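Local coordinates for protein PvdO (Pseudomonas aeruginosa, PDB 5HHA) that probably takes part in maturing the pyoverdine chromophore in the periplasm, and binds calcium in a fold related to formylglycine-generating enzymes, at residues V71-A74 / K75-I79; Q83-A86 / G87-D90; D130-D133 / V134-A138; G160-A163 / G164-G167; F260-S263 / G264-N267. One frame throughout, in Å; residues are numbered along the deposited sequence. Where two conformers were deposited one is given.

Contact 1. Residues V71-A74 / K75-I79; sequences VTFA and KPFAI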
loop_
_atom_site.group_PDB
_atom_site.type_symbol
_atom_site.label_atom_id
_atom_site.label_comp_id
_atom_site.label_asym_id
_atom_site.label_seq_id
_atom_site.Cartn_x
_atom_site.Cartn_y
_atom_site.Cartn_z
ATOM N N VAL A 71 -9.610 -0.505 16.150
ATOM C CA VAL A 71 -10.150 0.436 15.174
ATOM C C VAL A 71 -11.365 -0.195 14.521
ATOM O O VAL A 71 -11.377 -1.381 14.210
ATOM C CB VAL A 71 -9.083 0.782 14.109
ATOM C CG1 VAL A 71 -9.638 1.690 13.036
ATOM C CG2 VAL A 71 -7.904 1.396 14.757
ATOM N N THR A 72 -12.388 0.635 14.331
ATOM C CA THR A 72 -13.676 0.197 13.808
ATOM C C THR A 72 -14.007 0.807 12.463
ATOM O O THR A 72 -13.880 2.009 12.283
ATOM C CB THR A 72 -14.793 0.586 14.811
ATOM O OG1 THR A 72 -14.562 -0.103 16.047
ATOM C CG2 THR A 72 -16.183 0.270 14.286
ATOM N N PHE A 73 -14.393 -0.044 11.522
ATOM C CA PHE A 73 -14.899 0.361 10.212
ATOM C C PHE A 73 -16.390 0.065 10.217
ATOM O O PHE A 73 -16.803 -1.081 10.176
ATOM C CB PHE A 73 -14.201 -0.396 9.069
ATOM C CG PHE A 73 -12.731 -0.232 9.091
ATOM C CD1 PHE A 73 -12.149 0.873 8.559
ATOM C CD2 PHE A 73 -11.937 -1.172 9.722
ATOM C CE1 PHE A 73 -10.773 1.046 8.618
ATOM C CE2 PHE A 73 -10.550 -1.008 9.772
ATOM C CZ PHE A 73 -9.991 0.113 9.228
ATOM N N ALA A 74 -17.196 1.116 10.322
ATOM C CA ALA A 74 -18.657 0.943 10.444
ATOM C C ALA A 74 -19.282 0.405 9.149
ATOM O O ALA A 74 -20.308 -0.287 9.171
ATOM C CB ALA A 74 -19.319 2.258 10.860
ATOM N N LYS A 75 -18.650 0.688 8.012
ATOM C CA LYS A 75 -19.213 0.359 6.714
ATOM C C LYS A 75 -18.192 -0.377 5.859
ATOM O O LYS A 75 -16.982 -0.075 5.911
ATOM C CB LYS A 75 -19.633 1.635 5.976
ATOM C CG LYS A 75 -20.718 2.431 6.680
ATOM C CD LYS A 75 -21.292 3.513 5.784
ATOM C CE LYS A 75 -22.469 4.191 6.483
ATOM N NZ LYS A 75 -23.167 5.183 5.608
ATOM N N PRO A 76 -18.651 -1.332 5.063
ATOM C CA PRO A 76 -17.730 -1.907 4.080
ATOM C C PRO A 76 -17.225 -0.840 3.100
ATOM O O PRO A 76 -17.866 0.182 2.876
ATOM C CB PRO A 76 -18.574 -2.964 3.375
ATOM C CG PRO A 76 -19.986 -2.552 3.606
ATOM C CD PRO A 76 -20.037 -1.804 4.891
ATOM N N PHE A 77 -16.033 -1.065 2.552
ATOM C CA PHE A 77 -15.414 -0.126 1.623
ATOM C C PHE A 77 -14.500 -0.946 0.736
ATOM O O PHE A 77 -14.153 -2.081 1.062
ATOM C CB PHE A 77 -14.628 0.963 2.361
ATOM C CG PHE A 77 -13.494 0.440 3.180
ATOM C CD1 PHE A 77 -13.710 -0.135 4.416
ATOM C CD2 PHE A 77 -12.184 0.554 2.712
ATOM C CE1 PHE A 77 -12.644 -0.624 5.171
ATOM C CE2 PHE A 77 -11.115 0.092 3.462
ATOM C CZ PHE A 77 -11.339 -0.500 4.678
ATOM N N ALA A 78 -14.133 -0.410 -0.422
ATOM C CA ALA A 78 -13.274 -1.138 -1.352
ATOM C C ALA A 78 -11.863 -0.559 -1.363
ATOM O O ALA A 78 -11.675 0.643 -1.204
ATOM C CB ALA A 78 -13.876 -1.086 -2.746
ATOM N N ILE A 79 -10.896 -1.433 -1.603
ATOM C CA ILE A 79 -9.526 -1.007 -1.903
ATOM C C ILE A 79 -9.075 -1.718 -3.146
ATOM O O ILE A 79 -9.622 -2.743 -3.511
ATOM C CB ILE A 79 -8.534 -1.257 -0.718
ATOM C CG1 ILE A 79 -8.310 -2.749 -0.497
ATOM C CG2 ILE A 79 -8.973 -0.558 0.542
ATOM C CD1 ILE A 79 -7.100 -3.021 0.425
#
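Phe-73 and Phe-77 meet across a short connection in the mixed sheet, where strand 69-73 ends and strand 77-80 begins. The two strands do not pair with each other. Both run antiparallel to strand 42-52, Phe-73 bonding through its backbone to Gly-48 and Phe-77 to Leu-45, and residues 74-76 carry the chain from one to the other. The two phenylalanines leave the backbone with different first torsions. In Phe-73 the ring swings back beside the backbone N (chi1 -57°), whereas in Phe-77 CG stands between the N and the carbonyl carbon (chi1 62°). These settings bring both rings onto the same side of the connection. The approach is oblique, with planes 36° apart and centroids separated by 5.3 Å. CE1 of Phe-77 comes to 3.7 Å from CD1 of Phe-73, and the neighbouring CZ of Phe-77 lies over one face of the Phe-73 ring, 4.2 Å from the same CD1. Glu-156 and Tyr-159 of helix 154-162 pack against both rings, so the pair is buried between the connection and that helix. Lys-75 takes the other course: its CB points away from residues 71-74, and its extended chain runs out from the exposed turn, leaving only CB and CG near the carbonyl of Ala-74. Its backbone, however, does meet an aromatic group, for the carbonyl O of Lys-75 lies in the plane of the Phe-77 ring, at its edge, 3.6 Å from CD1 of Phe-77.

Contact 2. Residues Q83-A86 / G87-D90; sequences QVTA and GELD
Thr-85 and Glu-88 cap the start of helix 86-96 in a reciprocal capping box, each side chain reaching for the backbone N of the other. Thr-85 is the N-cap. Its OG1 sits between its own N and carbonyl carbon (chi1 67°), which turns the hydroxyl toward the first turn, where it accepts from Glu-88 N at 3.0 Å. The Glu-88 chain runs in the opposite sense: extended beyond CG, it slants across the threonine so that CG and CD pass close to Thr-85 OG1, and brings OE1 to 3.0 Å from Thr-85 N. This N-H...O bond is nearly straight (168°), yet the donor stands well above the carboxylate plane, 48° out of it. Val-84 closes another flank, its CG1 3.8 Å from CB of Glu-88, and the methyl CG2 of Thr-85 lies 3.8 Å from OE1 of Glu-88. A water beside the carboxylate, 2.7 Å from Glu-88 OE1, is also within hydrogen-bonding distance of Gln-83 O. The ordinary helical bonds then begin, with Leu-89 N on Thr-85 O and Asp-90 N on Ala-86 O. Outside the box, OE2 of Glu-88 makes a long, weak ion pair with Arg-123. Two backbone N-H groups at the helix start are thus satisfied by side chains, and the positive end of the helix dipole, helped a little by Arg-123, would be expected to stabilise the buried carboxylate as an anion.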
loop_
_atom_site.group_PDB
_atom_site.type_symbol
_atom_site.label_atom_id
_atom_site.label_comp_id
_atom_site.label_asym_id
_atom_site.label_seq_id
_atom_site.Cartn_x
_atom_site.Cartn_y
_atom_site.Cartn_z
ATOM N N GLN A 83 -1.588 -3.087 -5.752
ATOM C CA GLN A 83 -1.057 -1.770 -5.976
ATOM C C GLN A 83 -1.479 -1.306 -7.380
ATOM O O GLN A 83 -1.611 -2.120 -8.309
ATOM C CB GLN A 83 0.462 -1.818 -5.829
ATOM C CG GLN A 83 0.909 -1.991 -4.368
ATOM C CD GLN A 83 1.879 -3.137 -4.103
ATOM O OE1 GLN A 83 2.343 -3.843 -5.000
ATOM N NE2 GLN A 83 2.213 -3.298 -2.816
ATOM N N VAL A 84 -1.722 -0.010 -7.521
ATOM C CA VAL A 84 -2.060 0.522 -8.835
ATOM C C VAL A 84 -0.892 0.255 -9.765
ATOM O O VAL A 84 0.261 0.412 -9.383
ATOM C CB VAL A 84 -2.410 1.998 -8.736
ATOM C CG1 VAL A 84 -2.575 2.629 -10.137
ATOM C CG2 VAL A 84 -3.694 2.177 -7.933
ATOM N N THR A 85 -1.177 -0.193 -10.984
ATOM C CA THR A 85 -0.105 -0.648 -11.861
ATOM C C THR A 85 0.455 0.454 -12.732
ATOM O O THR A 85 -0.156 1.509 -12.901
ATOM C CB THR A 85 -0.568 -1.758 -12.814
ATOM O OG1 THR A 85 -1.511 -1.198 -13.737
ATOM C CG2 THR A 85 -1.173 -2.958 -12.068
ATOM N N ALA A 86 1.622 0.189 -13.287
ATOM C CA ALA A 86 2.239 1.110 -14.235
ATOM C C ALA A 86 1.315 1.395 -15.416
ATOM O O ALA A 86 1.222 2.540 -15.862
ATOM C CB ALA A 86 3.548 0.559 -14.725
ATOM N N GLY A 87 0.640 0.377 -15.937
ATOM C CA GLY A 87 -0.262 0.586 -17.053
ATOM C C GLY A 87 -1.458 1.407 -16.653
ATOM O O GLY A 87 -1.973 2.215 -17.435
ATOM N N GLU A 88 -1.925 1.219 -15.427
ATOM C CA GLU A 88 -3.061 1.997 -14.949
ATOM C C GLU A 88 -2.672 3.459 -14.797
ATOM O O GLU A 88 -3.435 4.366 -15.171
ATOM C CB GLU A 88 -3.595 1.418 -13.645
ATOM C CG GLU A 88 -4.391 0.152 -13.896
ATOM C CD GLU A 88 -4.520 -0.797 -12.713
ATOM O OE1 GLU A 88 -4.057 -0.495 -11.587
ATOM O OE2 GLU A 88 -5.144 -1.867 -12.923
ATOM N N LEU A 89 -1.487 3.702 -14.260
ATOM C CA LEU A 89 -1.012 5.076 -14.160
ATOM C C LEU A 89 -0.809 5.681 -15.552
ATOM O O LEU A 89 -1.145 6.857 -15.775
ATOM C CB LEU A 89 0.267 5.142 -13.328
ATOM C CG LEU A 89 0.820 6.551 -13.038
ATOM C CD1 LEU A 89 -0.121 7.308 -12.116
ATOM C CD2 LEU A 89 2.225 6.467 -12.446
ATOM N N ASP A 90 -0.292 4.890 -16.476
ATOM C CA ASP A 90 -0.050 5.391 -17.824
ATOM C C ASP A 90 -1.356 5.812 -18.479
ATOM O O ASP A 90 -1.392 6.778 -19.233
ATOM C CB ASP A 90 0.648 4.332 -18.672
ATOM C CG ASP A 90 2.141 4.286 -18.464
ATOM O OD1 ASP A 90 2.719 5.235 -17.909
ATOM O OD2 ASP A 90 2.746 3.290 -18.911
HETATM O O HOH W 1 -4.185 -2.213 -9.531
#

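Contact 3. Residues D130-D133 / V134-A138; sequences DYND and VKNYA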
loop_
_atom_site.group_PDB
_atom_site.type_symbol
_atom_site.label_atom_id
_atom_site.label_comp_id
_atom_site.label_asym_id
_atom_site.label_seq_id
_atom_site.Cartn_x
_atom_site.Cartn_y
_atom_site.Cartn_z
ATOM N N ASP A 130 4.595 11.137 -6.138
ATOM C CA ASP A 130 4.530 11.695 -4.794
ATOM C C ASP A 130 3.100 11.634 -4.262
ATOM O O ASP A 130 2.183 11.137 -4.878
ATOM C CB ASP A 130 5.192 13.105 -4.656
ATOM C CG ASP A 130 4.358 14.244 -5.225
ATOM O OD1 ASP A 130 3.248 14.024 -5.708
ATOM O OD2 ASP A 130 4.845 15.409 -5.158
ATOM N N TYR A 131 2.942 12.135 -3.053
ATOM C CA TYR A 131 1.660 12.056 -2.351
ATOM C C TYR A 131 0.550 12.776 -3.124
ATOM O O TYR A 131 -0.533 12.252 -3.314
ATOM C CB TYR A 131 1.865 12.653 -0.963
ATOM C CG TYR A 131 0.706 12.735 -0.002
ATOM C CD1 TYR A 131 -0.135 13.839 0.006
ATOM C CD2 TYR A 131 0.527 11.773 0.986
ATOM C CE1 TYR A 131 -1.147 13.980 0.950
ATOM C CE2 TYR A 131 -0.492 11.906 1.948
ATOM C CZ TYR A 131 -1.324 13.007 1.910
ATOM O OH TYR A 131 -2.317 13.185 2.868
ATOM N N ASN A 132 0.847 13.991 -3.573
ATOM C CA ASN A 132 -0.122 14.756 -4.350
ATOM C C ASN A 132 -0.470 14.106 -5.684
ATOM O O ASN A 132 -1.610 14.179 -6.140
ATOM C CB ASN A 132 0.415 16.168 -4.588
ATOM C CG ASN A 132 -0.650 17.114 -5.074
ATOM O OD1 ASN A 132 -1.557 17.476 -4.328
ATOM N ND2 ASN A 132 -0.551 17.517 -6.330
ATOM N N ASP A 133 0.509 13.449 -6.300
ATOM C CA ASP A 133 0.242 12.751 -7.541
ATOM C C ASP A 133 -0.838 11.692 -7.328
ATOM O O ASP A 133 -1.695 11.482 -8.184
ATOM C CB ASP A 133 1.498 12.030 -8.033
ATOM C CG ASP A 133 2.553 12.956 -8.591
ATOM O OD1 ASP A 133 2.207 14.009 -9.166
ATOM O OD2 ASP A 133 3.743 12.592 -8.488
ATOM N N VAL A 134 -0.758 10.981 -6.201
ATOM C CA VAL A 134 -1.758 9.975 -5.862
ATOM C C VAL A 134 -3.122 10.626 -5.684
ATOM O O VAL A 134 -4.126 10.126 -6.187
ATOM C CB VAL A 134 -1.356 9.180 -4.590
ATOM C CG1 VAL A 134 -2.471 8.251 -4.177
ATOM C CG2 VAL A 134 -0.081 8.385 -4.852
ATOM N N LYS A 135 -3.166 11.742 -4.975
ATOM C CA LYS A 135 -4.430 12.449 -4.820
ATOM C C LYS A 135 -4.980 12.857 -6.183
ATOM O O LYS A 135 -6.194 12.746 -6.425
ATOM C CB LYS A 135 -4.261 13.673 -3.914
ATOM C CG LYS A 135 -3.903 13.294 -2.472
ATOM C CD LYS A 135 -3.667 14.491 -1.578
ATOM C CE LYS A 135 -4.931 15.308 -1.401
ATOM N NZ LYS A 135 -5.909 14.603 -0.532
ATOM N N ASN A 136 -4.115 13.334 -7.075
ATOM C CA ASN A 136 -4.563 13.726 -8.416
ATOM C C ASN A 136 -5.106 12.564 -9.213
ATOM O O ASN A 136 -6.131 12.708 -9.898
ATOM C CB ASN A 136 -3.444 14.405 -9.189
ATOM C CG ASN A 136 -3.102 15.763 -8.659
ATOM O OD1 ASN A 136 -3.882 16.379 -7.944
ATOM N ND2 ASN A 136 -1.931 16.252 -9.022
ATOM N N TYR A 137 -4.457 11.407 -9.130
ATOM C CA TYR A 137 -4.923 10.212 -9.806
ATOM C C TYR A 137 -6.313 9.850 -9.278
ATOM O O TYR A 137 -7.211 9.537 -10.044
ATOM C CB TYR A 137 -3.943 9.042 -9.579
ATOM C CG TYR A 137 -4.429 7.720 -10.136
ATOM C CD1 TYR A 137 -4.342 7.454 -11.494
ATOM C CD2 TYR A 137 -5.000 6.746 -9.319
ATOM C CE1 TYR A 137 -4.803 6.276 -12.019
ATOM C CE2 TYR A 137 -5.462 5.569 -9.824
ATOM C CZ TYR A 137 -5.364 5.336 -11.174
ATOM O OH TYR A 137 -5.841 4.150 -11.634
ATOM N N ALA A 138 -6.485 9.873 -7.959
ATOM C CA ALA A 138 -7.780 9.512 -7.366
ATOM C C ALA A 138 -8.872 10.518 -7.771
ATOM O O ALA A 138 -10.020 10.108 -7.986
ATOM C CB ALA A 138 -7.665 9.406 -5.867
HETATM O O HOH W 2 -4.749 14.000 2.056
HETATM O O HOH W 3 -0.065 14.730 -10.781
#
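Asp-130 O receives Val-134 N at 3.2 Å, the first in a run of helical bonds that continues from Lys-135 N to Tyr-131 O, Asn-136 N to Asn-132 O and Tyr-137 N to Asp-133 O. At the same start of helix 131-145 the side chains of Asp-130 and Asp-133 form a capping box. The N-cap oxygen Asp-130 OD1 takes Asp-133 N at 2.9 Å, met nearly end-on to its C-O bond. In return Asp-133 OD2 takes Asp-130 N on the anti side, also at 2.9 Å. That OD2 has a further partner in Arg-274, through a salt bridge. The other oxygen, OD1 of Asp-133, accepts from a water that in turn receives ND2 of Asn-136 one turn later. A second water spans Tyr-131 OH (2.7 Å) and Lys-135 NZ (2.9 Å). Bends at chi3 and chi4 curl the lysine up beside the phenol, with CD 3.6 Å from Tyr-131 CE1; the hydroxyl also bonds to Ala-222 O. The two aspartates bring OD1 of Asp-130 and OD2 of Asp-133 within 3.2 Å, a proximity of acceptors that the helix start and Arg-274 probably make tolerable.

Contact 4. Residues G160-A163 / G164-G167; sequences GARA and GSAG
A first torsion of -70°, with the chain then extended, carries the Arg-162 side chain, straight from CG to NE, alongside Ser-165 and on to Gly-167. At its tip NH1 bonds to two carbonyls beyond the helix. Gly-167 O is the nearer, at 2.9 Å, on a rather bent bond (132°). Ser-165 O lies 3.2 Å from the same NH1, near the guanidinium plane, though the nitrogen stands above the plane of that carbonyl. The aliphatic part of the arginine runs past the same oxygen, CD being 3.4 Å from Ser-165 O. A water links NH2 of Arg-162 to Ala-166 O, while a salt bridge from NE to Glu-158, one turn back in the helix, fixes the guanidinium from its other end. In the conformer described, the Ser-165 hydroxyl is set between its N and carbonyl carbon (chi1 65°) and folds back to donate to Arg-162 O at 2.7 Å, in the carbonyl plane and on a lone pair. Ser-165 N reaches this oxygen too, at 3.0 Å, but from well above the plane, so two donors grip one acceptor from different directions. Ala-163 and Gly-164 both have positive phi, as the two corners of a type I' turn do. This type I' beta turn runs from Arg-162 to Ser-165, placed where helix 154-162 ends and tied to the departing loop by the helix's last arginine.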
loop_
_atom_site.group_PDB
_atom_site.type_symbol
_atom_site.label_atom_id
_atom_site.label_comp_id
_atom_site.label_asym_id
_atom_site.label_seq_id
_atom_site.Cartn_x
_atom_site.Cartn_y
_atom_site.Cartn_z
ATOM N N GLY A 160 -6.453 -4.161 5.849
ATOM C CA GLY A 160 -6.432 -4.895 4.597
ATOM C C GLY A 160 -5.259 -5.834 4.469
ATOM O O GLY A 160 -5.368 -6.895 3.842
ATOM N N ALA A 161 -4.125 -5.473 5.063
ATOM C CA ALA A 161 -2.961 -6.336 5.090
ATOM C C ALA A 161 -3.211 -7.543 5.981
ATOM O O ALA A 161 -2.839 -8.659 5.628
ATOM C CB ALA A 161 -1.731 -5.574 5.579
ATOM N N ARG A 162 -3.799 -7.320 7.152
ATOM C CA ARG A 162 -3.954 -8.397 8.118
ATOM C C ARG A 162 -5.027 -9.401 7.732
ATOM O O ARG A 162 -4.880 -10.609 7.976
ATOM C CB ARG A 162 -4.304 -7.851 9.487
ATOM C CG ARG A 162 -3.170 -7.106 10.158
ATOM C CD ARG A 162 -3.565 -6.656 11.578
ATOM N NE ARG A 162 -2.430 -6.059 12.279
ATOM C CZ ARG A 162 -1.411 -6.763 12.757
ATOM N NH1 ARG A 162 -1.414 -8.073 12.701
ATOM N NH2 ARG A 162 -0.377 -6.144 13.287
ATOM N N ALA A 163 -6.137 -8.915 7.173
ATOM C CA ALA A 163 -7.252 -9.797 6.796
ATOM C C ALA A 163 -7.650 -10.729 7.946
ATOM O O ALA A 163 -7.902 -11.927 7.740
ATOM C CB ALA A 163 -6.914 -10.586 5.542
ATOM N N GLY A 164 -7.706 -10.181 9.157
ATOM C CA GLY A 164 -8.139 -10.933 10.323
ATOM C C GLY A 164 -7.010 -11.516 11.153
ATOM O O GLY A 164 -7.254 -11.997 12.275
ATOM N N SER A 165 -5.776 -11.421 10.705
ATOM C CA SER A 165 -4.660 -12.060 11.396
ATOM C C SER A 165 -4.049 -11.135 12.436
ATOM O O SER A 165 -4.012 -9.924 12.257
ATOM C CB SER A 165 -3.614 -12.525 10.395
ATOM O OG SER A 165 -3.032 -11.416 9.737
ATOM N N ALA A 166 -3.591 -11.705 13.544
ATOM C CA ALA A 166 -3.046 -10.945 14.665
ATOM C C ALA A 166 -1.532 -10.888 14.703
ATOM O O ALA A 166 -0.955 -10.042 15.377
ATOM C CB ALA A 166 -3.545 -11.572 15.972
ATOM N N GLY A 167 -0.901 -11.853 14.068
ATOM C CA GLY A 167 0.552 -11.944 14.031
ATOM C C GLY A 167 1.148 -11.077 12.952
ATOM O O GLY A 167 0.449 -10.279 12.312
HETATM O O HOH W 4 1.044 -8.127 14.819
#

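Contact 5. Residues F260-S263 / G264-N267; sequences FSRS and GNRN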
loop_
_atom_site.group_PDB
_atom_site.type_symbol
_atom_site.label_atom_id
_atom_site.label_comp_id
_atom_site.label_asym_id
_atom_site.label_seq_id
_atom_site.Cartn_x
_atom_site.Cartn_y
_atom_site.Cartn_z
ATOM N N PHE A 260 10.754 -6.079 7.816
ATOM C CA PHE A 260 9.921 -4.882 7.678
ATOM C C PHE A 260 8.636 -5.130 6.897
ATOM O O PHE A 260 7.871 -4.190 6.680
ATOM C CB PHE A 260 10.729 -3.747 7.055
ATOM C CG PHE A 260 11.971 -3.410 7.815
ATOM C CD1 PHE A 260 11.921 -3.146 9.165
ATOM C CD2 PHE A 260 13.200 -3.349 7.192
ATOM C CE1 PHE A 260 13.070 -2.850 9.879
ATOM C CE2 PHE A 260 14.342 -3.044 7.900
ATOM C CZ PHE A 260 14.275 -2.784 9.247
ATOM N N SER A 261 8.354 -6.386 6.546
ATOM C CA SER A 261 7.146 -6.742 5.827
ATOM C C SER A 261 5.973 -7.056 6.738
ATOM O O SER A 261 4.847 -7.257 6.256
ATOM C CB SER A 261 7.401 -7.963 4.947
ATOM O OG SER A 261 8.186 -7.622 3.813
ATOM N N ARG A 262 6.212 -7.062 8.045
ATOM C CA ARG A 262 5.179 -7.400 9.017
ATOM C C ARG A 262 4.000 -6.442 8.867
ATOM O O ARG A 262 4.195 -5.252 8.577
ATOM C CB ARG A 262 5.765 -7.255 10.419
ATOM C CG ARG A 262 6.987 -8.118 10.694
ATOM C CD ARG A 262 7.702 -7.781 12.011
ATOM N NE ARG A 262 8.117 -6.391 12.000
ATOM C CZ ARG A 262 7.513 -5.387 12.615
ATOM N NH1 ARG A 262 6.566 -5.595 13.529
ATOM N NH2 ARG A 262 7.927 -4.164 12.402
ATOM N N SER A 263 2.792 -6.927 9.139
ATOM C CA SER A 263 1.593 -6.131 8.924
ATOM C C SER A 263 1.581 -4.813 9.681
ATOM O O SER A 263 0.924 -3.854 9.246
ATOM C CB SER A 263 0.366 -6.934 9.298
ATOM O OG SER A 263 0.145 -8.004 8.407
ATOM N N GLY A 264 2.224 -4.754 10.846
ATOM C CA GLY A 264 2.236 -3.557 11.657
ATOM C C GLY A 264 3.390 -2.601 11.447
ATOM O O GLY A 264 3.439 -1.562 12.088
ATOM N N ASN A 265 4.312 -2.924 10.550
ATOM C CA ASN A 265 5.450 -2.044 10.292
ATOM C C ASN A 265 4.988 -0.684 9.800
ATOM O O ASN A 265 4.099 -0.621 8.939
ATOM C CB ASN A 265 6.389 -2.684 9.264
ATOM C CG ASN A 265 7.797 -2.036 9.256
ATOM O OD1 ASN A 265 8.091 -1.152 8.479
ATOM N ND2 ASN A 265 8.639 -2.516 10.104
ATOM N N ARG A 266 5.622 0.380 10.274
ATOM C CA ARG A 266 5.267 1.742 9.887
ATOM C C ARG A 266 6.487 2.426 9.301
ATOM O O ARG A 266 7.621 2.085 9.637
ATOM C CB ARG A 266 4.798 2.564 11.108
ATOM C CG ARG A 266 3.694 1.895 11.892
ATOM C CD ARG A 266 3.274 2.710 13.101
ATOM N NE ARG A 266 2.413 3.809 12.671
ATOM C CZ ARG A 266 2.114 4.872 13.417
ATOM N NH1 ARG A 266 2.621 5.002 14.635
ATOM N NH2 ARG A 266 1.294 5.800 12.946
ATOM N N ASN A 267 6.275 3.421 8.450
ATOM C CA ASN A 267 7.362 4.256 7.958
ATOM C C ASN A 267 6.754 5.568 7.489
ATOM O O ASN A 267 5.543 5.753 7.552
ATOM C CB ASN A 267 8.114 3.515 6.841
ATOM C CG ASN A 267 9.569 3.965 6.714
ATOM O OD1 ASN A 267 9.975 5.011 7.202
ATOM N ND2 ASN A 267 10.360 3.163 6.043
#
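Asn-265 N donates to Arg-262 O at 3.1 Å, closing a type I beta turn with Ser-263 and Gly-264 at its corners. The N-H points fairly straight at the oxygen, although the donor lies far above the carbonyl plane, 53° out of it. On the inside of the bend sits the side chain of Asn-265, its CG swung to the far side from its own N. CB of Asn-265 lies 3.3 Å from Phe-260 O, and the amide borders two flat groups. It meets the Phe-260 ring at the edge, their planes 55° apart, and comes up to the edge of the Arg-262 guanidinium more steeply still, at 76°, with CG of Asn-265 3.8 Å from NH2 of Arg-262. The arginine chain is bent at chi3, which curls it back toward Asn-265 instead of letting it run outward. This buried positive charge has carboxylate partners, NH1 pairing with Glu-58 and NH2 with Glu-65, while NE bonds to Ile-259 O just before the segment. Ser-261 touches the calcium ligand Thr-187, so the loop runs close to the metal-binding region without itself supplying a ligand. At the turn's corner Ser-263 packs on Arg-162 of helix 154-162, and the chain then leads into strand 266-269, which lies antiparallel to strand 247-251 through the backbone pairing of Asn-267 with Ile-249.

Contacts 2 and 5 are buried, contacts 1 and 3 partly so, and contact 4 lies at the surface. Contacts 2 and 3 open two helices with the same reciprocal capping, by a threonine and glutamate in one and two aspartates in the other, and Tyr-137 of contact 3 packs on Val-84, Glu-88 and Leu-89 of contact 2. On the opposite side of the chain's centre, contacts 4 and 5 are both beta turns and touch through Arg-162 and Ser-263, but Arg-162 serves Glu-158 and its own loop's carbonyls, whereas Arg-262 pairs with two glutamates. Contact 1, wholly apolar in its side-chain meeting, reaches the same sheet as contact 5 and rests on the helix that ends in contact 4.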